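Long-range contacts in protein-tyrosine-phosphatase (Vibrio vulnificus, PDB 7DHE), which probably hydrolyses phosphotyrosine in proteins to tyrosine and phosphate, as a member of the low molecular weight protein-tyrosine-phosphatase family: residues L9-G14 / A38-E43; N15-P20 / D122-S127; K118-P123 / Q136-A141. One frame throughout, in Å; residues are numbered along the deposited sequence.

Contact 1 of 3, residues L9-G14 / A38-E43; sequences LVVCVG and AGIAAE. With B85 (benzylphosphonic acid), chain E.
Val11 pairs with Ala38 and Cys12 with Gly39 where two parallel strands run side by side. Ala38 takes both bonds of the parallel pattern: its N gives a hydrogen bond to Val10 O at 3.0 Å, and its O receives one from Cys12 N at 3.2 Å. Ile40 N to Cys12 O, 2.8 Å and in the carbonyl plane, completes the bridge of Cys12 with Gly39. Beyond it Ala41 N meets Val13 O at 2.9 Å on a lone pair, tying the type I turn Gly39 to Ala42 to the start of the phosphate-binding loop.

Side chains pack around this backbone frame. Val11 CG1 and Ile40 CG1 touch at 3.8 Å, the two branched chains crossing at about a right angle. Val13 CG2 lies 4.1 Å from Ala41 CB and also touches ring carbons C3 and C4 of the bound benzylphosphonic acid. Gly39, having no side chain, leaves room for Val13 O and Gly14 close above it, and Gly14 likewise lets the ligand ring lie alongside. Farther out, His93 of helix 93-100 covers Val13 and Ile40, while Ser72 and Gln74 bond to the carbonyls of Gly14 and Ile40.

Cys12, the predicted nucleophile, carries SG between its backbone N and carbonyl carbon (chi1 76°), on the ligand side. The amides of Val13 and Gly14 point to ligand O11 in weak bonds. Cys12 O and Val13 O, the carbonyls of the same peptide groups, are bonded to Ile40 N and Ala41 N, which leaves these amides turned to the ligand and probably favours a phosphate-like anion in the loop.

Contact 2 of 3, residues N15-P20 / D122-S127; sequences NICRSP and DPYRQS. With B85 (benzylphosphonic acid), chain E.
Cys17 and Tyr124 come within 6.8 Å of each other CA to CA, and Arg18 and Asp122 within 6.9 Å, as the N-cap of a helix faces an Asx turn and a type II turn with no hydrogen bond between them. Instead, side chains and the bound benzylphosphonic acid fill the join. Arg18 ends the phosphate-binding signature loop of this family; its NE and NH2 grip ligand O9 and O11 at the guanidinium edge, NH2 to O11 at 2.8 Å. The bend at chi3 (-69°) turns that edge to the phosphonate, and Asp122 CB sits over one face, 3.7 Å from Arg18 CZ. The carboxylate of Asp122, the predicted proton donor, is stacked nearly parallel; Tyr124 N reaches OD1 of Asp122 from above the carboxylate plane at 3.0 Å, closing the Asx turn and probably limiting the swing of the acid.

Tyr124 offers one ring face to Ile16 CD1, 3.9 Å from the ring centroid, in a CH-pi contact, and the ligand ring shares that face. A flat aromatic suits a wall for a phenyl-like substrate. Cys17 SG lies obliquely to the same ring, while Pro123 CG packs 4.0 Å from Cys17 CB. Further amides of the loop, from Ile16 to Arg18, donate to the phosphonate. Helix 128-148 backs the contact through Phe131, touching Cys17 and Pro123, and through Ile138 on Arg18, while Arg18 and Ser19 also touch Cys12 of strand 7-12.

Contact 3 of 3, residues K118-P123 / Q136-A141; sequences KDIPDP and QLIDEA. With B85 (benzylphosphonic acid), chain E.
Ile120 lies against Leu137 and Ile138 where the loop carrying the predicted proton donor, Asp122, rests on the long C-terminal helix of the low molecular weight phosphatase fold. The main side chains differ in how they meet. Ile120 and Leu137 slide past each other in opposite directions, with Ile120 CG1 4.0 Å from Leu137 CB. Ile138, by contrast, crosses Ile120 at about a right angle and puts its CG1 3.8 Å from Ile120 CG2. That CG2 is anti to the backbone N of Ile120, while CG1 beside the nitrogen, with CD1 extended (chi2 168°), carries the tip to Ile138 and Ala141. Ile120 CD1 lies 3.8 Å from Ile138 CG1 and more loosely against Ala141 CB, 4.4 Å; the small alanine gives the tip of the isoleucine room beside the helix. Leu137 and Ala141, one turn apart, thus share a helix face.

Next along the loop, Pro121 meets Leu137 at about a right angle, its ring carbon CD lying 3.7 Å from Leu137 CD2. The rigid ring limits the backbone just before Asp122. Apolar branches suit this seam, because Ile120 and Ile138 are buried, and Met89 and Phe111 from nearby loops add to the same core. The polar backbone finds partners too: Ile120 O accepts from Arg18 NH1, so the loop that rests on the helix also helps place the arginine predicted to be in the active site. Asp119 turns from the helix to form a salt bridge with Lys91.

At the exposed edge the extended chains of Lys118 and Glu140 cross nearly perpendicularly, joined by a rather long salt bridge, Lys118 NZ to Glu140 OE1 at 3.6 Å.

How the contacts relate
From the N terminus, strand 7-12 leads into the phosphate-binding loop and helix 18-29, and contact 1 closes this beta-alpha-beta unit when strand 34-39 returns alongside. Residues 15-20, the end of that loop and the start of the helix, lie between the two halves of contact 1 yet pair with 122-127 far downstream, so contact 2 crosses contact 1 and brings the last third of the chain back to the first. Contact 3 opens at 118-123, sharing Asp122 and Pro123 with segment 122-127 of contact 2, and closes a short loop on helix 128-148; it follows contact 1 in series. Together they tie sheet, first helix, acid-bearing loop and C-terminal helix around one bound benzylphosphonic acid.

Contact 1 of 3, residues L9-G14 / A38-E43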
loop_
_atom_site.group_PDB
_atom_site.type_symbol
_atom_site.label_atom_id
_atom_site.label_comp_id
_atom_site.label_asym_id
_atom_site.label_seq_id
_atom_site.Cartn_x
_atom_site.Cartn_y
_atom_site.Cartn_z
ATOM N N LEU A 9 7.897 -0.614 -0.842
ATOM C CA LEU A 9 6.845 -1.620 -0.933
ATOM C C LEU A 9 5.709 -1.269 -0.018
ATOM O O LEU A 9 5.897 -1.218 1.202
ATOM C CB LEU A 9 7.378 -3.018 -0.596
ATOM C CG LEU A 9 6.403 -4.172 -0.836
ATOM C CD1 LEU A 9 6.136 -4.385 -2.361
ATOM C CD2 LEU A 9 6.925 -5.413 -0.169
ATOM N N VAL A 10 4.533 -1.022 -0.609
ATOM C CA VAL A 10 3.336 -0.662 0.138
ATOM C C VAL A 10 2.568 -1.955 0.398
ATOM O O VAL A 10 2.318 -2.700 -0.527
ATOM C CB VAL A 10 2.498 0.389 -0.612
ATOM C CG1 VAL A 10 1.269 0.764 0.206
ATOM C CG2 VAL A 10 3.321 1.620 -0.923
ATOM N N VAL A 11 2.222 -2.234 1.663
ATOM C CA VAL A 11 1.637 -3.512 2.052
ATOM C C VAL A 11 0.309 -3.344 2.763
ATOM O O VAL A 11 0.183 -2.496 3.648
ATOM C CB VAL A 11 2.666 -4.319 2.936
ATOM C CG1 VAL A 11 2.054 -5.587 3.526
ATOM C CG2 VAL A 11 3.950 -4.640 2.163
ATOM N N CYS A 12 -0.680 -4.166 2.354
ATOM C CA CYS A 12 -1.968 -4.354 2.991
ATOM C C CYS A 12 -2.319 -5.834 2.965
ATOM O O CYS A 12 -1.390 -6.644 2.955
ATOM C CB CYS A 12 -3.069 -3.455 2.445
ATOM S SG CYS A 12 -3.738 -3.947 0.835
ATOM N N VAL A 13 -3.596 -6.225 3.033
ATOM C CA VAL A 13 -3.852 -7.654 3.133
ATOM C C VAL A 13 -4.266 -8.288 1.776
ATOM O O VAL A 13 -3.767 -9.379 1.476
ATOM C CB VAL A 13 -4.744 -8.115 4.315
ATOM C CG1 VAL A 13 -5.107 -7.010 5.304
ATOM C CG2 VAL A 13 -5.899 -9.028 3.917
ATOM N N GLY A 14 -5.102 -7.626 0.981
ATOM C CA GLY A 14 -5.473 -8.239 -0.278
ATOM C C GLY A 14 -4.720 -7.732 -1.478
ATOM O O GLY A 14 -4.749 -8.376 -2.532
ATOM N N ALA A 38 2.158 -5.158 -2.208
ATOM C CA ALA A 38 1.850 -6.568 -1.995
ATOM C C ALA A 38 0.852 -6.762 -0.854
ATOM O O ALA A 38 0.668 -5.861 -0.025
ATOM C CB ALA A 38 3.112 -7.352 -1.735
ATOM N N GLY A 39 0.201 -7.931 -0.843
ATOM C CA GLY A 39 -0.796 -8.296 0.153
ATOM C C GLY A 39 -0.373 -9.449 1.030
ATOM O O GLY A 39 0.105 -10.471 0.527
ATOM N N ILE A 40 -0.584 -9.291 2.343
ATOM C CA ILE A 40 -0.265 -10.293 3.368
ATOM C C ILE A 40 -1.038 -11.596 3.130
ATOM O O ILE A 40 -0.490 -12.662 3.346
ATOM C CB ILE A 40 -0.516 -9.683 4.789
ATOM C CG1 ILE A 40 0.613 -8.695 5.157
ATOM C CG2 ILE A 40 -0.701 -10.773 5.868
ATOM C CD1 ILE A 40 0.330 -7.800 6.260
ATOM N N ALA A 41 -2.294 -11.502 2.682
ATOM C CA ALA A 41 -3.136 -12.674 2.465
ATOM C C ALA A 41 -3.703 -12.723 1.051
ATOM O O ALA A 41 -4.770 -13.304 0.839
ATOM C CB ALA A 41 -4.258 -12.715 3.498
ATOM N N ALA A 42 -2.954 -12.166 0.069
ATOM C CA ALA A 42 -3.413 -12.165 -1.317
ATOM C C ALA A 42 -3.632 -13.607 -1.842
ATOM O O ALA A 42 -4.624 -13.873 -2.511
ATOM C CB ALA A 42 -2.432 -11.401 -2.204
ATOM N N GLU A 43 -2.729 -14.540 -1.492
ATOM C CA GLU A 43 -2.783 -15.934 -1.909
ATOM C C GLU A 43 -3.937 -16.653 -1.247
ATOM O O GLU A 43 -4.734 -17.272 -1.957
ATOM C CB GLU A 43 -1.458 -16.637 -1.629
ATOM C CG GLU A 43 -1.228 -17.890 -2.457
ATOM C CD GLU A 43 0.162 -18.472 -2.304
ATOM O OE1 GLU A 43 1.125 -17.695 -2.094
ATOM O OE2 GLU A 43 0.288 -19.710 -2.440
HETATM C C1 B85 E . -8.829 -7.403 0.186
HETATM C C2 B85 E . -8.953 -8.741 0.535
HETATM C C3 B85 E . -9.328 -9.096 1.814
HETATM C C4 B85 E . -9.568 -8.114 2.750
HETATM C C5 B85 E . -9.425 -6.775 2.409
HETATM C C6 B85 E . -9.056 -6.402 1.121
HETATM C C7 B85 E . -8.872 -4.946 0.759
HETATM P P8 B85 E . -7.208 -4.339 1.052
HETATM O O9 B85 E . -7.245 -2.793 1.069
HETATM O O10 B85 E . -6.394 -4.744 -0.202
HETATM O O11 B85 E . -6.640 -4.953 2.300
#

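Contact 2 of 3, residues N15-P20 / D122-S127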
loop_
_atom_site.group_PDB
_atom_site.type_symbol
_atom_site.label_atom_id
_atom_site.label_comp_id
_atom_site.label_asym_id
_atom_site.label_seq_id
_atom_site.Cartn_x
_atom_site.Cartn_y
_atom_site.Cartn_z
ATOM N N ASN A 15 -4.085 -6.559 -1.354
ATOM C CA ASN A 15 -3.383 -5.882 -2.462
ATOM C C ASN A 15 -4.332 -5.553 -3.623
ATOM O O ASN A 15 -3.964 -5.650 -4.786
ATOM C CB ASN A 15 -2.144 -6.653 -2.927
ATOM C CG ASN A 15 -1.191 -5.879 -3.807
ATOM O OD1 ASN A 15 -0.617 -6.395 -4.779
ATOM N ND2 ASN A 15 -0.976 -4.625 -3.471
ATOM N N ILE A 16 -5.558 -5.132 -3.299
ATOM C CA ILE A 16 -6.540 -4.742 -4.312
ATOM C C ILE A 16 -7.121 -3.346 -4.024
ATOM O O ILE A 16 -7.655 -2.713 -4.934
ATOM C CB ILE A 16 -7.659 -5.823 -4.527
ATOM C CG1 ILE A 16 -8.362 -6.186 -3.171
ATOM C CG2 ILE A 16 -7.090 -7.057 -5.224
ATOM C CD1 ILE A 16 -9.625 -6.816 -3.273
ATOM N N CYS A 17 -7.057 -2.887 -2.770
ATOM C CA CYS A 17 -7.631 -1.594 -2.396
ATOM C C CYS A 17 -6.588 -0.571 -1.931
ATOM O O CYS A 17 -6.155 0.289 -2.701
ATOM C CB CYS A 17 -8.755 -1.747 -1.369
ATOM S SG CYS A 17 -10.249 -2.503 -2.015
ATOM N N ARG A 18 -6.225 -0.650 -0.666
ATOM C CA ARG A 18 -5.353 0.351 -0.078
ATOM C C ARG A 18 -3.939 0.352 -0.639
ATOM O O ARG A 18 -3.452 1.410 -1.047
ATOM C CB ARG A 18 -5.354 0.228 1.454
ATOM C CG ARG A 18 -6.736 0.480 2.104
ATOM C CD ARG A 18 -6.723 0.007 3.520
ATOM N NE ARG A 18 -6.640 -1.433 3.560
ATOM C CZ ARG A 18 -6.493 -2.139 4.666
ATOM N NH1 ARG A 18 -6.431 -1.537 5.840
ATOM N NH2 ARG A 18 -6.416 -3.458 4.608
ATOM N N SER A 19 -3.282 -0.807 -0.636
ATOM C CA SER A 19 -1.891 -0.882 -1.049
ATOM C C SER A 19 -1.670 -0.512 -2.530
ATOM O O SER A 19 -0.746 0.278 -2.788
ATOM C CB SER A 19 -1.260 -2.220 -0.685
ATOM O OG SER A 19 -1.955 -3.348 -1.182
ATOM N N PRO A 20 -2.490 -0.937 -3.523
ATOM C CA PRO A 20 -2.265 -0.411 -4.870
ATOM C C PRO A 20 -2.477 1.119 -4.939
ATOM O O PRO A 20 -1.757 1.806 -5.681
ATOM C CB PRO A 20 -3.262 -1.180 -5.725
ATOM C CG PRO A 20 -4.233 -1.723 -4.807
ATOM C CD PRO A 20 -3.582 -1.930 -3.515
ATOM N N ASP A 122 -9.786 -0.366 5.813
ATOM C CA ASP A 122 -10.142 -1.130 4.639
ATOM C C ASP A 122 -11.526 -0.722 4.090
ATOM O O ASP A 122 -12.539 -0.881 4.783
ATOM C CB ASP A 122 -10.130 -2.611 5.000
ATOM C CG ASP A 122 -10.348 -3.529 3.848
ATOM O OD1 ASP A 122 -10.338 -3.044 2.689
ATOM O OD2 ASP A 122 -10.552 -4.737 4.095
ATOM N N PRO A 123 -11.595 -0.264 2.823
ATOM C CA PRO A 123 -12.908 0.075 2.245
ATOM C C PRO A 123 -13.610 -1.093 1.518
ATOM O O PRO A 123 -14.722 -0.935 1.012
ATOM C CB PRO A 123 -12.539 1.138 1.228
ATOM C CG PRO A 123 -11.179 0.719 0.737
ATOM C CD PRO A 123 -10.490 0.010 1.870
ATOM N N TYR A 124 -12.934 -2.253 1.415
ATOM C CA TYR A 124 -13.427 -3.376 0.649
ATOM C C TYR A 124 -14.822 -3.798 1.061
ATOM O O TYR A 124 -15.127 -3.815 2.254
ATOM C CB TYR A 124 -12.429 -4.531 0.678
ATOM C CG TYR A 124 -12.705 -5.609 -0.347
ATOM C CD1 TYR A 124 -12.758 -5.312 -1.707
ATOM C CD2 TYR A 124 -12.916 -6.927 0.043
ATOM C CE1 TYR A 124 -13.042 -6.298 -2.650
ATOM C CE2 TYR A 124 -13.202 -7.920 -0.891
ATOM C CZ TYR A 124 -13.232 -7.609 -2.242
ATOM O OH TYR A 124 -13.517 -8.575 -3.179
ATOM N N ARG A 125 -15.681 -4.093 0.054
ATOM C CA ARG A 125 -17.077 -4.524 0.205
ATOM C C ARG A 125 -18.019 -3.392 0.613
ATOM O O ARG A 125 -19.195 -3.642 0.859
ATOM C CB ARG A 125 -17.218 -5.736 1.150
ATOM C CG ARG A 125 -16.621 -7.005 0.617
ATOM C CD ARG A 125 -16.695 -8.138 1.609
ATOM N NE ARG A 125 -15.340 -8.403 2.092
ATOM C CZ ARG A 125 -14.594 -9.430 1.713
ATOM N NH1 ARG A 125 -13.357 -9.564 2.175
ATOM N NH2 ARG A 125 -15.075 -10.330 0.866
ATOM N N GLN A 126 -17.525 -2.157 0.658
ATOM C CA GLN A 126 -18.331 -0.997 1.033
ATOM C C GLN A 126 -18.601 -0.096 -0.177
ATOM O O GLN A 126 -18.079 -0.334 -1.269
ATOM C CB GLN A 126 -17.647 -0.219 2.171
ATOM C CG GLN A 126 -17.541 -1.021 3.461
ATOM C CD GLN A 126 -16.458 -0.514 4.356
ATOM O OE1 GLN A 126 -16.571 0.558 4.943
ATOM N NE2 GLN A 126 -15.383 -1.286 4.499
ATOM N N SER A 127 -19.450 0.922 0.008
ATOM C CA SER A 127 -19.803 1.887 -1.040
ATOM C C SER A 127 -18.609 2.788 -1.367
ATOM O O SER A 127 -17.617 2.827 -0.630
ATOM C CB SER A 127 -21.019 2.710 -0.627
ATOM O OG SER A 127 -20.669 3.606 0.412
HETATM C C1 B85 E . -8.829 -7.403 0.186
HETATM C C2 B85 E . -8.953 -8.741 0.535
HETATM C C3 B85 E . -9.328 -9.096 1.814
HETATM C C4 B85 E . -9.568 -8.114 2.750
HETATM C C5 B85 E . -9.425 -6.775 2.409
HETATM C C6 B85 E . -9.056 -6.402 1.121
HETATM C C7 B85 E . -8.872 -4.946 0.759
HETATM P P8 B85 E . -7.208 -4.339 1.052
HETATM O O9 B85 E . -7.245 -2.793 1.069
HETATM O O10 B85 E . -6.394 -4.744 -0.202
HETATM O O11 B85 E . -6.640 -4.953 2.300
#

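Contact 3 of 3, residues K118-P123 / Q136-A141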
loop_
_atom_site.group_PDB
_atom_site.type_symbol
_atom_site.label_atom_id
_atom_site.label_comp_id
_atom_site.label_asym_id
_atom_site.label_seq_id
_atom_site.Cartn_x
_atom_site.Cartn_y
_atom_site.Cartn_z
ATOM N N LYS A 118 -1.538 7.019 11.960
ATOM C CA LYS A 118 -2.915 6.595 11.690
ATOM C C LYS A 118 -2.985 5.313 10.893
ATOM O O LYS A 118 -2.246 5.158 9.911
ATOM C CB LYS A 118 -3.679 7.688 10.902
ATOM C CG LYS A 118 -4.215 8.853 11.706
ATOM C CD LYS A 118 -4.870 9.885 10.750
ATOM C CE LYS A 118 -5.066 11.306 11.288
ATOM N NZ LYS A 118 -5.346 12.318 10.209
ATOM N N ASP A 119 -3.916 4.426 11.270
ATOM C CA ASP A 119 -4.202 3.227 10.481
ATOM C C ASP A 119 -5.128 3.692 9.344
ATOM O O ASP A 119 -5.910 4.633 9.517
ATOM C CB ASP A 119 -4.915 2.145 11.307
ATOM C CG ASP A 119 -4.033 1.269 12.170
ATOM O OD1 ASP A 119 -2.796 1.452 12.141
ATOM O OD2 ASP A 119 -4.580 0.398 12.883
ATOM N N ILE A 120 -5.015 3.056 8.186
ATOM C CA ILE A 120 -5.855 3.367 7.053
ATOM C C ILE A 120 -6.896 2.261 6.915
ATOM O O ILE A 120 -6.538 1.105 6.692
ATOM C CB ILE A 120 -5.025 3.660 5.788
ATOM C CG1 ILE A 120 -4.252 4.973 6.027
ATOM C CG2 ILE A 120 -5.972 3.770 4.576
ATOM C CD1 ILE A 120 -3.234 5.301 5.124
ATOM N N PRO A 121 -8.179 2.587 7.124
ATOM C CA PRO A 121 -9.208 1.539 7.132
ATOM C C PRO A 121 -9.500 0.905 5.786
ATOM O O PRO A 121 -9.484 1.568 4.766
ATOM C CB PRO A 121 -10.429 2.281 7.672
ATOM C CG PRO A 121 -10.225 3.707 7.150
ATOM C CD PRO A 121 -8.758 3.922 7.375
ATOM N N ASP A 122 -9.786 -0.366 5.813
ATOM C CA ASP A 122 -10.142 -1.130 4.639
ATOM C C ASP A 122 -11.526 -0.722 4.090
ATOM O O ASP A 122 -12.539 -0.881 4.783
ATOM C CB ASP A 122 -10.130 -2.611 5.000
ATOM C CG ASP A 122 -10.348 -3.529 3.848
ATOM O OD1 ASP A 122 -10.338 -3.044 2.689
ATOM O OD2 ASP A 122 -10.552 -4.737 4.095
ATOM N N PRO A 123 -11.595 -0.264 2.823
ATOM C CA PRO A 123 -12.908 0.075 2.245
ATOM C C PRO A 123 -13.610 -1.093 1.518
ATOM O O PRO A 123 -14.722 -0.935 1.012
ATOM C CB PRO A 123 -12.539 1.138 1.228
ATOM C CG PRO A 123 -11.179 0.719 0.737
ATOM C CD PRO A 123 -10.490 0.010 1.870
ATOM N N GLN A 136 -8.410 9.722 0.861
ATOM C CA GLN A 136 -8.040 10.961 1.531
ATOM C C GLN A 136 -6.869 10.733 2.503
ATOM O O GLN A 136 -5.865 11.450 2.449
ATOM C CB GLN A 136 -9.259 11.561 2.241
ATOM C CG GLN A 136 -10.335 12.084 1.295
ATOM C CD GLN A 136 -11.613 12.482 2.000
ATOM O OE1 GLN A 136 -12.309 13.384 1.538
ATOM N NE2 GLN A 136 -11.975 11.816 3.110
ATOM N N LEU A 137 -6.986 9.696 3.350
ATOM C CA LEU A 137 -5.950 9.354 4.323
ATOM C C LEU A 137 -4.665 8.949 3.633
ATOM O O LEU A 137 -3.594 9.440 4.000
ATOM C CB LEU A 137 -6.440 8.225 5.229
ATOM C CG LEU A 137 -7.290 8.610 6.415
ATOM C CD1 LEU A 137 -8.608 9.219 6.027
ATOM C CD2 LEU A 137 -7.621 7.397 7.196
ATOM N N ILE A 138 -4.767 8.065 2.601
ATOM C CA ILE A 138 -3.600 7.623 1.828
ATOM C C ILE A 138 -2.897 8.826 1.208
ATOM O O ILE A 138 -1.676 8.939 1.322
ATOM C CB ILE A 138 -4.001 6.576 0.790
ATOM C CG1 ILE A 138 -4.420 5.264 1.487
ATOM C CG2 ILE A 138 -2.862 6.345 -0.199
ATOM C CD1 ILE A 138 -5.079 4.228 0.541
ATOM N N ASP A 139 -3.663 9.752 0.612
ATOM C CA ASP A 139 -3.103 10.949 0.005
ATOM C C ASP A 139 -2.325 11.799 1.023
ATOM O O ASP A 139 -1.140 12.089 0.815
ATOM C CB ASP A 139 -4.208 11.747 -0.691
ATOM C CG ASP A 139 -3.716 12.849 -1.614
ATOM O OD1 ASP A 139 -2.490 12.935 -1.850
ATOM O OD2 ASP A 139 -4.554 13.582 -2.149
ATOM N N GLU A 140 -2.968 12.140 2.144
ATOM C CA GLU A 140 -2.341 12.917 3.204
ATOM C C GLU A 140 -1.074 12.198 3.682
ATOM O O GLU A 140 -0.030 12.848 3.840
ATOM C CB GLU A 140 -3.334 13.116 4.370
ATOM C CG GLU A 140 -2.925 14.136 5.424
ATOM C CD GLU A 140 -3.585 14.021 6.789
ATOM O OE1 GLU A 140 -4.669 13.400 6.883
ATOM O OE2 GLU A 140 -3.023 14.572 7.766
ATOM N N ALA A 141 -1.143 10.852 3.835
ATOM C CA ALA A 141 -0.020 10.088 4.355
ATOM C C ALA A 141 1.139 10.068 3.422
ATOM O O ALA A 141 2.291 10.249 3.855
ATOM C CB ALA A 141 -0.450 8.687 4.700
HETATM C C1 B85 E . -8.829 -7.403 0.186
HETATM C C2 B85 E . -8.953 -8.741 0.535
HETATM C C3 B85 E . -9.328 -9.096 1.814
HETATM C C4 B85 E . -9.568 -8.114 2.750
HETATM C C5 B85 E . -9.425 -6.775 2.409
HETATM C C6 B85 E . -9.056 -6.402 1.121
HETATM C C7 B85 E . -8.872 -4.946 0.759
HETATM P P8 B85 E . -7.208 -4.339 1.052
HETATM O O9 B85 E . -7.245 -2.793 1.069
HETATM O O10 B85 E . -6.394 -4.744 -0.202
HETATM O O11 B85 E . -6.640 -4.953 2.300
#